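Local coordinates for protein glutamyl-tRNA(Gln) amidotransferase subunit B, mitochondrial (PDB 4N0H) that forms subunit B, a member of the GatB/GatE catalytic-domain family, of a yeast mitochondrial glutamyl-tRNA(Gln) amidotransferase, at residues G17-T22 with D213-I218; L138-D143 with P168-V173. All blocks are in the same frame, centred on the assembly; numbering follows the deposited sequence.

Both interactions join antiparallel neighbours in one mixed sheet, their centres about 14 Å apart. Strand 14-23 runs between strand 210-218, its partner in interaction 1, and strand 168-174, which interaction 2 ties to strand 130-142. The two contacts therefore meet: I20 O and T22 O probably accept hydrogen bonds from L172 N and I170 N. Interaction 2 lies nearer the middle of the chain and is buried; interaction 1 is partly buried, with E19, D213 and N215 partly exposed. Each has an apolar and an acidic face, and H21 packs against E141 and E171. Interaction 1 lays an amide over a glycine; interaction 2 brings E141 and E171 closer than E19 and D213, and its D143 salt-bridges R211.

Interaction 1: residues G17-T22 with D213-I218; sequences GLEIHT and DVNLSI
The carboxamide of N215 rests with one face over the backbone of G17, which has no side chain to hold it off: ND2 of N215 lies 3.6 Å from CA of G17, while its OD1 sits above the glycine carbonyl group. With chi1 at 56°, CG of N215 stands between its own backbone N and carbonyl carbon, and this folds the amide back across the neighbouring strand. The E19 side chain crosses it at about a right angle, with carboxylate and amide planes 48° apart; OE2 of E19 and OD1 of N215, both acceptors, are 3.7 Å apart and not bonded. Further along the same face, the ring of H21 meets OD2 of D213 obliquely, CE1 to OD2 being 4.3 Å.

Beneath these groups the strands pair antiparallel. G17 and N215 exchange two hydrogen bonds, N of G17 reaching O of N215 at 2.7 Å, and E19 and D213 exchange two more, N of E19 lying 2.9 Å from O of D213. Between them L18 and V214 form a non-hydrogen-bonded pair, their side chains side by side on the other face, where CD2 of L18 touches CG2 of V214 at 3.7 Å. F187 of helix 181-197 packs on L18, and I235 and I239 of helix 232-248 pack on V214.

The polar face also brings like charges together, with OE1 of E19 4.3 Å from OD2 of D213. Cohesion thus comes from the four backbone bonds, the L18-V214 contact and the N215 amide laid over G17; the carboxylates probably repel each other mildly, and D213 also touches K227.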
ATOM      1  N   GLY B  17      -7.943  -5.625 -34.887  1.00 52.66           N
ATOM      2  CA  GLY B  17      -6.935  -4.940 -34.101  1.00 50.47           C
ATOM      3  C   GLY B  17      -6.027  -5.932 -33.402  1.00 47.46           C
ATOM      4  O   GLY B  17      -6.399  -7.085 -33.199  1.00 50.70           O
ATOM      5  N   LEU B  18      -4.831  -5.485 -33.034  1.00 44.77           N
ATOM      6  CA  LEU B  18      -3.865  -6.359 -32.380  1.00 44.74           C
ATOM      7  C   LEU B  18      -3.473  -5.845 -31.001  1.00 44.03           C
ATOM      8  O   LEU B  18      -3.392  -4.636 -30.777  1.00 39.07           O
ATOM      9  CB  LEU B  18      -2.609  -6.513 -33.245  1.00 41.48           C
ATOM     10  CG  LEU B  18      -2.788  -7.135 -34.629  1.00 41.99           C
ATOM     11  CD1 LEU B  18      -1.483  -7.083 -35.404  1.00 44.09           C
ATOM     12  CD2 LEU B  18      -3.281  -8.566 -34.507  1.00 42.98           C
ATOM     13  N   GLU B  19      -3.234  -6.777 -30.082  1.00 41.95           N
ATOM     14  CA  GLU B  19      -2.658  -6.452 -28.784  1.00 45.20           C
ATOM     15  C   GLU B  19      -1.362  -7.233 -28.634  1.00 45.22           C
ATOM     16  O   GLU B  19      -1.375  -8.462 -28.526  1.00 45.90           O
ATOM     17  CB  GLU B  19      -3.629  -6.799 -27.660  1.00 50.64           C
ATOM     18  CG  GLU B  19      -4.928  -6.019 -27.725  1.00 61.33           C
ATOM     19  CD  GLU B  19      -5.957  -6.517 -26.732  1.00 71.51           C
ATOM     20  OE1 GLU B  19      -5.613  -7.381 -25.894  1.00 72.47           O
ATOM     21  OE2 GLU B  19      -7.113  -6.043 -26.792  1.00 77.41           O
ATOM     22  N   ILE B  20      -0.241  -6.520 -28.649  1.00 40.91           N
ATOM     23  CA  ILE B  20       1.067  -7.162 -28.675  1.00 37.72           C
ATOM     24  C   ILE B  20       1.877  -6.926 -27.406  1.00 37.09           C
ATOM     25  O   ILE B  20       2.255  -5.797 -27.092  1.00 35.41           O
ATOM     26  CB  ILE B  20       1.898  -6.718 -29.893  1.00 37.73           C
ATOM     27  CG1 ILE B  20       1.130  -6.987 -31.189  1.00 42.91           C
ATOM     28  CG2 ILE B  20       3.235  -7.440 -29.907  1.00 29.54           C
ATOM     29  CD1 ILE B  20       1.880  -6.587 -32.447  1.00 43.23           C
ATOM     30  N   HIS B  21       2.145  -8.008 -26.683  1.00 35.58           N
ATOM     31  CA  HIS B  21       2.979  -7.939 -25.498  1.00 32.19           C
ATOM     32  C   HIS B  21       4.408  -8.267 -25.879  1.00 34.35           C
ATOM     33  O   HIS B  21       4.667  -9.233 -26.596  1.00 36.36           O
ATOM     34  CB  HIS B  21       2.476  -8.893 -24.417  1.00 34.61           C
ATOM     35  CG  HIS B  21       1.167  -8.485 -23.821  1.00 40.98           C
ATOM     36  ND1 HIS B  21      -0.034  -8.648 -24.476  1.00 46.62           N
ATOM     37  CD2 HIS B  21       0.871  -7.913 -22.630  1.00 44.36           C
ATOM     38  CE1 HIS B  21      -1.014  -8.198 -23.714  1.00 48.62           C
ATOM     39  NE2 HIS B  21      -0.491  -7.745 -22.589  1.00 49.65           N
ATOM     40  N   THR B  22       5.335  -7.451 -25.400  1.00 33.87           N
ATOM     41  CA  THR B  22       6.733  -7.595 -25.764  1.00 35.81           C
ATOM     42  C   THR B  22       7.635  -7.529 -24.534  1.00 31.36           C
ATOM     43  O   THR B  22       7.620  -6.546 -23.796  1.00 29.68           O
ATOM     44  CB  THR B  22       7.138  -6.506 -26.776  1.00 43.74           C
ATOM     45  OG1 THR B  22       6.693  -6.881 -28.086  1.00 49.02           O
ATOM     46  CG2 THR B  22       8.632  -6.332 -26.800  1.00 45.40           C
ATOM     47  N   ASP B 213      -2.184 -11.041 -29.310  1.00 49.25           N
ATOM     48  CA  ASP B 213      -3.617 -11.301 -29.235  1.00 49.64           C
ATOM     49  C   ASP B 213      -4.314 -10.529 -30.349  1.00 50.58           C
ATOM     50  O   ASP B 213      -3.807  -9.512 -30.818  1.00 50.07           O
ATOM     51  CB  ASP B 213      -4.185 -10.866 -27.883  1.00 53.12           C
ATOM     52  CG  ASP B 213      -3.629 -11.671 -26.725  1.00 59.11           C
ATOM     53  OD1 ASP B 213      -3.233 -12.839 -26.939  1.00 55.81           O
ATOM     54  OD2 ASP B 213      -3.597 -11.130 -25.597  1.00 64.01           O
ATOM     55  N   VAL B 214      -5.479 -11.013 -30.767  1.00 54.30           N
ATOM     56  CA  VAL B 214      -6.243 -10.365 -31.827  1.00 53.20           C
ATOM     57  C   VAL B 214      -7.650 -10.052 -31.340  1.00 53.33           C
ATOM     58  O   VAL B 214      -8.235 -10.823 -30.584  1.00 55.95           O
ATOM     59  CB  VAL B 214      -6.348 -11.273 -33.078  1.00 54.41           C
ATOM     60  CG1 VAL B 214      -7.130 -10.584 -34.193  1.00 54.34           C
ATOM     61  CG2 VAL B 214      -4.970 -11.668 -33.568  1.00 54.42           C
ATOM     62  N   ASN B 215      -8.179  -8.906 -31.753  1.00 50.26           N
ATOM     63  CA  ASN B 215      -9.602  -8.632 -31.609  1.00 56.81           C
ATOM     64  C   ASN B 215     -10.188  -8.255 -32.966  1.00 61.96           C
ATOM     65  O   ASN B 215      -9.578  -7.500 -33.724  1.00 61.75           O
ATOM     66  CB  ASN B 215      -9.862  -7.531 -30.577  1.00 59.55           C
ATOM     67  CG  ASN B 215      -9.128  -6.246 -30.897  1.00 62.52           C
ATOM     68  OD1 ASN B 215      -8.064  -5.972 -30.343  1.00 64.67           O
ATOM     69  ND2 ASN B 215      -9.694  -5.449 -31.796  1.00 63.44           N
ATOM     70  N   LEU B 216     -11.359  -8.794 -33.282  1.00 65.14           N
ATOM     71  CA  LEU B 216     -11.985  -8.504 -34.567  1.00 70.05           C
ATOM     72  C   LEU B 216     -13.510  -8.508 -34.516  1.00 73.58           C
ATOM     73  O   LEU B 216     -14.116  -8.993 -33.559  1.00 72.55           O
ATOM     74  CB  LEU B 216     -11.471  -9.459 -35.655  1.00 69.87           C
ATOM     75  CG  LEU B 216     -11.433 -10.969 -35.391  1.00 70.52           C
ATOM     76  CD1 LEU B 216     -12.815 -11.592 -35.476  1.00 71.54           C
ATOM     77  CD2 LEU B 216     -10.484 -11.652 -36.364  1.00 71.25           C
ATOM     78  N   SER B 217     -14.113  -7.954 -35.562  1.00 76.03           N
ATOM     79  CA  SER B 217     -15.559  -7.956 -35.728  1.00 77.10           C
ATOM     80  C   SER B 217     -15.872  -7.674 -37.188  1.00 80.80           C
ATOM     81  O   SER B 217     -15.316  -6.751 -37.782  1.00 79.00           O
ATOM     82  CB  SER B 217     -16.213  -6.898 -34.837  1.00 74.61           C
ATOM     83  OG  SER B 217     -15.866  -5.591 -35.258  1.00 73.83           O
ATOM     84  N   ILE B 218     -16.755  -8.479 -37.772  1.00 86.71           N
ATOM     85  CA  ILE B 218     -17.134  -8.299 -39.167  1.00 90.86           C
ATOM     86  C   ILE B 218     -18.432  -7.508 -39.287  1.00 95.99           C
ATOM     87  O   ILE B 218     -19.434  -7.844 -38.654  1.00 96.33           O
ATOM     88  CB  ILE B 218     -17.285  -9.651 -39.895  1.00 88.71           C
TER

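Interaction 2: residues L138-D143 with P168-V173; sequences LQIEQD and PLIELV
L138-D143 and P168-V173 pair as antiparallel strands in the mixed sheet of the GatB/GatE catalytic domain, the chain between them making a two-stranded excursion at 146-161. Four backbone hydrogen bonds join them, two linking Q139 with E171 and two linking E141 with L169; the shortest runs 2.7 Å from N of E171 to O of Q139. Weaker CA-H...O contacts fill the intervening positions, CA of I170 lying 3.1 Å from O of Q139.

Apolar packing occupies the face of L138, I140 and I170. CD2 of L138 meets the CG2 branch of I170 at 3.7 Å, whereas I140 and I170 approach more loosely through their CG1 atoms. Helix 65-78 lies against this face, with L74 and L78 on L138, and F111 of strand 102-120 packs on I140.

Acidic groups gather on the opposite face. OE2 of E141 and OE2 of E171 come within 3.4 Å as two acceptors, their carboxylate planes 69° apart. The side chain of E171 is extended, CG trans to its N (chi1 178°), and runs alongside Q139, whose OE1 is 3.7 Å from OE2 of E171. T105 hydrogen-bonds OE2 of E141 and helps to fix that carboxylate, and the side chains of both glutamates touch H21.

Mixed contacts centre on L169, whose CB lies 3.4 Å from O of E141. The D143 side chain crosses obliquely over both methyls of L169: CD1 lies 3.6 Å from CA of D143, and CD2 lies 3.7 Å from OD1, the oxygen that D143 also uses for a salt bridge to R211 and a hydrogen bond from Q23.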
ATOM      1  N   LEU B 138       0.181   2.604 -25.416  1.00 35.61           N
ATOM      2  CA  LEU B 138       1.414   1.896 -25.142  1.00 32.18           C
ATOM      3  C   LEU B 138       1.525   1.812 -23.621  1.00 32.12           C
ATOM      4  O   LEU B 138       1.483   2.838 -22.948  1.00 30.66           O
ATOM      5  CB  LEU B 138       2.560   2.718 -25.727  1.00 39.37           C
ATOM      6  CG  LEU B 138       3.932   2.150 -26.053  1.00 43.36           C
ATOM      7  CD1 LEU B 138       4.513   2.939 -27.218  1.00 40.42           C
ATOM      8  CD2 LEU B 138       4.839   2.241 -24.842  1.00 43.99           C
ATOM      9  N   GLN B 139       1.634   0.600 -23.076  1.00 33.49           N
ATOM     10  CA  GLN B 139       1.630   0.412 -21.620  1.00 35.47           C
ATOM     11  C   GLN B 139       2.823  -0.405 -21.124  1.00 32.39           C
ATOM     12  O   GLN B 139       3.232  -1.369 -21.765  1.00 30.74           O
ATOM     13  CB  GLN B 139       0.343  -0.291 -21.167  1.00 42.68           C
ATOM     14  CG  GLN B 139      -0.938   0.485 -21.412  1.00 53.71           C
ATOM     15  CD  GLN B 139      -2.172  -0.255 -20.915  1.00 61.85           C
ATOM     16  OE1 GLN B 139      -2.113  -1.443 -20.592  1.00 64.95           O
ATOM     17  NE2 GLN B 139      -3.298   0.452 -20.843  1.00 64.02           N
ATOM     18  N   ILE B 140       3.366  -0.027 -19.970  1.00 27.24           N
ATOM     19  CA  ILE B 140       4.399  -0.825 -19.317  1.00 25.66           C
ATOM     20  C   ILE B 140       3.731  -1.690 -18.257  1.00 28.03           C
ATOM     21  O   ILE B 140       2.897  -1.201 -17.493  1.00 26.67           O
ATOM     22  CB  ILE B 140       5.459   0.063 -18.641  1.00 27.64           C
ATOM     23  CG1 ILE B 140       6.121   0.987 -19.666  1.00 28.64           C
ATOM     24  CG2 ILE B 140       6.504  -0.790 -17.925  1.00 28.36           C
ATOM     25  CD1 ILE B 140       6.872   2.150 -19.039  1.00 29.60           C
ATOM     26  N   GLU B 141       4.081  -2.972 -18.209  1.00 27.33           N
ATOM     27  CA  GLU B 141       3.506  -3.854 -17.194  1.00 30.53           C
ATOM     28  C   GLU B 141       4.399  -5.037 -16.819  1.00 28.17           C
ATOM     29  O   GLU B 141       5.343  -5.371 -17.536  1.00 25.54           O
ATOM     30  CB  GLU B 141       2.127  -4.352 -17.632  1.00 34.86           C
ATOM     31  CG  GLU B 141       2.134  -5.172 -18.899  1.00 41.03           C
ATOM     32  CD  GLU B 141       0.734  -5.549 -19.341  1.00 50.49           C
ATOM     33  OE1 GLU B 141       0.565  -6.639 -19.926  1.00 52.44           O
ATOM     34  OE2 GLU B 141      -0.198  -4.750 -19.099  1.00 52.41           O
ATOM     35  N   GLN B 142       4.076  -5.665 -15.690  1.00 25.43           N
ATOM     36  CA  GLN B 142       4.821  -6.809 -15.180  1.00 26.57           C
ATOM     37  C   GLN B 142       4.462  -8.088 -15.906  1.00 27.16           C
ATOM     38  O   GLN B 142       3.291  -8.343 -16.176  1.00 28.97           O
ATOM     39  CB  GLN B 142       4.495  -7.039 -13.702  1.00 27.13           C
ATOM     40  CG  GLN B 142       5.198  -6.146 -12.725  1.00 29.28           C
ATOM     41  CD  GLN B 142       4.820  -6.484 -11.291  1.00 32.40           C
ATOM     42  OE1 GLN B 142       3.649  -6.731 -10.987  1.00 30.04           O
ATOM     43  NE2 GLN B 142       5.813  -6.524 -10.409  1.00 31.00           N
ATOM     44  N   ASP B 143       5.466  -8.913 -16.184  1.00 26.19           N
ATOM     45  CA  ASP B 143       5.206 -10.278 -16.625  1.00 28.22           C
ATOM     46  C   ASP B 143       4.939 -11.138 -15.391  1.00 30.70           C
ATOM     47  O   ASP B 143       5.315 -10.772 -14.270  1.00 26.89           O
ATOM     48  CB  ASP B 143       6.395 -10.839 -17.416  1.00 31.20           C
ATOM     49  CG  ASP B 143       5.986 -11.918 -18.415  1.00 40.56           C
ATOM     50  OD1 ASP B 143       6.828 -12.304 -19.254  1.00 41.87           O
ATOM     51  OD2 ASP B 143       4.822 -12.374 -18.374  1.00 40.64           O
ATOM     52  N   PRO B 168      10.006  -6.955 -17.339  1.00 23.40           N
ATOM     53  CA  PRO B 168       9.262  -5.837 -17.931  1.00 23.68           C
ATOM     54  C   PRO B 168       8.638  -6.190 -19.278  1.00 24.06           C
ATOM     55  O   PRO B 168       9.273  -6.840 -20.107  1.00 24.77           O
ATOM     56  CB  PRO B 168      10.331  -4.751 -18.137  1.00 24.26           C
ATOM     57  CG  PRO B 168      11.580  -5.263 -17.488  1.00 28.01           C
ATOM     58  CD  PRO B 168      11.461  -6.749 -17.417  1.00 26.70           C
ATOM     59  N   LEU B 169       7.397  -5.759 -19.476  1.00 27.99           N
ATOM     60  CA  LEU B 169       6.705  -5.902 -20.748  1.00 29.19           C
ATOM     61  C   LEU B 169       6.246  -4.531 -21.222  1.00 29.91           C
ATOM     62  O   LEU B 169       5.996  -3.636 -20.411  1.00 25.67           O
ATOM     63  CB  LEU B 169       5.463  -6.789 -20.597  1.00 31.85           C
ATOM     64  CG  LEU B 169       5.619  -8.209 -20.051  1.00 33.00           C
ATOM     65  CD1 LEU B 169       4.257  -8.859 -19.835  1.00 36.95           C
ATOM     66  CD2 LEU B 169       6.440  -9.020 -21.014  1.00 27.73           C
ATOM     67  N   ILE B 170       6.141  -4.366 -22.535  1.00 28.42           N
ATOM     68  CA  ILE B 170       5.364  -3.267 -23.088  1.00 27.32           C
ATOM     69  C   ILE B 170       4.203  -3.846 -23.885  1.00 29.29           C
ATOM     70  O   ILE B 170       4.395  -4.705 -24.747  1.00 28.58           O
ATOM     71  CB  ILE B 170       6.198  -2.339 -23.981  1.00 30.44           C
ATOM     72  CG1 ILE B 170       7.180  -1.530 -23.135  1.00 32.60           C
ATOM     73  CG2 ILE B 170       5.295  -1.395 -24.751  1.00 32.30           C
ATOM     74  CD1 ILE B 170       7.902  -0.445 -23.917  1.00 33.52           C
ATOM     75  N   GLU B 171       2.992  -3.400 -23.575  1.00 32.32           N
ATOM     76  CA  GLU B 171       1.832  -3.802 -24.351  1.00 32.88           C
ATOM     77  C   GLU B 171       1.488  -2.699 -25.335  1.00 33.84           C
ATOM     78  O   GLU B 171       1.291  -1.547 -24.947  1.00 33.25           O
ATOM     79  CB  GLU B 171       0.628  -4.092 -23.455  1.00 35.54           C
ATOM     80  CG  GLU B 171      -0.620  -4.481 -24.240  1.00 43.47           C
ATOM     81  CD  GLU B 171      -1.855  -4.637 -23.368  1.00 56.59           C
ATOM     82  OE1 GLU B 171      -2.974  -4.664 -23.924  1.00 61.98           O
ATOM     83  OE2 GLU B 171      -1.713  -4.739 -22.132  1.00 62.31           O
ATOM     84  N   LEU B 172       1.422  -3.058 -26.611  1.00 33.82           N
ATOM     85  CA  LEU B 172       1.021  -2.122 -27.651  1.00 34.68           C
ATOM     86  C   LEU B 172      -0.356  -2.500 -28.174  1.00 35.03           C
ATOM     87  O   LEU B 172      -0.580  -3.633 -28.598  1.00 36.88           O
ATOM     88  CB  LEU B 172       2.049  -2.113 -28.786  1.00 36.02           C
ATOM     89  CG  LEU B 172       1.768  -1.222 -29.999  1.00 39.80           C
ATOM     90  CD1 LEU B 172       3.041  -0.553 -30.465  1.00 40.67           C
ATOM     91  CD2 LEU B 172       1.144  -2.025 -31.132  1.00 45.02           C
ATOM     92  N   VAL B 173      -1.284  -1.553 -28.131  1.00 37.54           N
ATOM     93  CA  VAL B 173      -2.618  -1.788 -28.663  1.00 39.14           C
ATOM     94  C   VAL B 173      -2.863  -0.913 -29.892  1.00 39.80           C
ATOM     95  O   VAL B 173      -2.771   0.317 -29.824  1.00 39.49           O
ATOM     96  CB  VAL B 173      -3.701  -1.512 -27.608  1.00 42.08           C
ATOM     97  CG1 VAL B 173      -5.067  -1.955 -28.119  1.00 45.39           C
ATOM     98  CG2 VAL B 173      -3.363  -2.222 -26.311  1.00 43.33           C
TER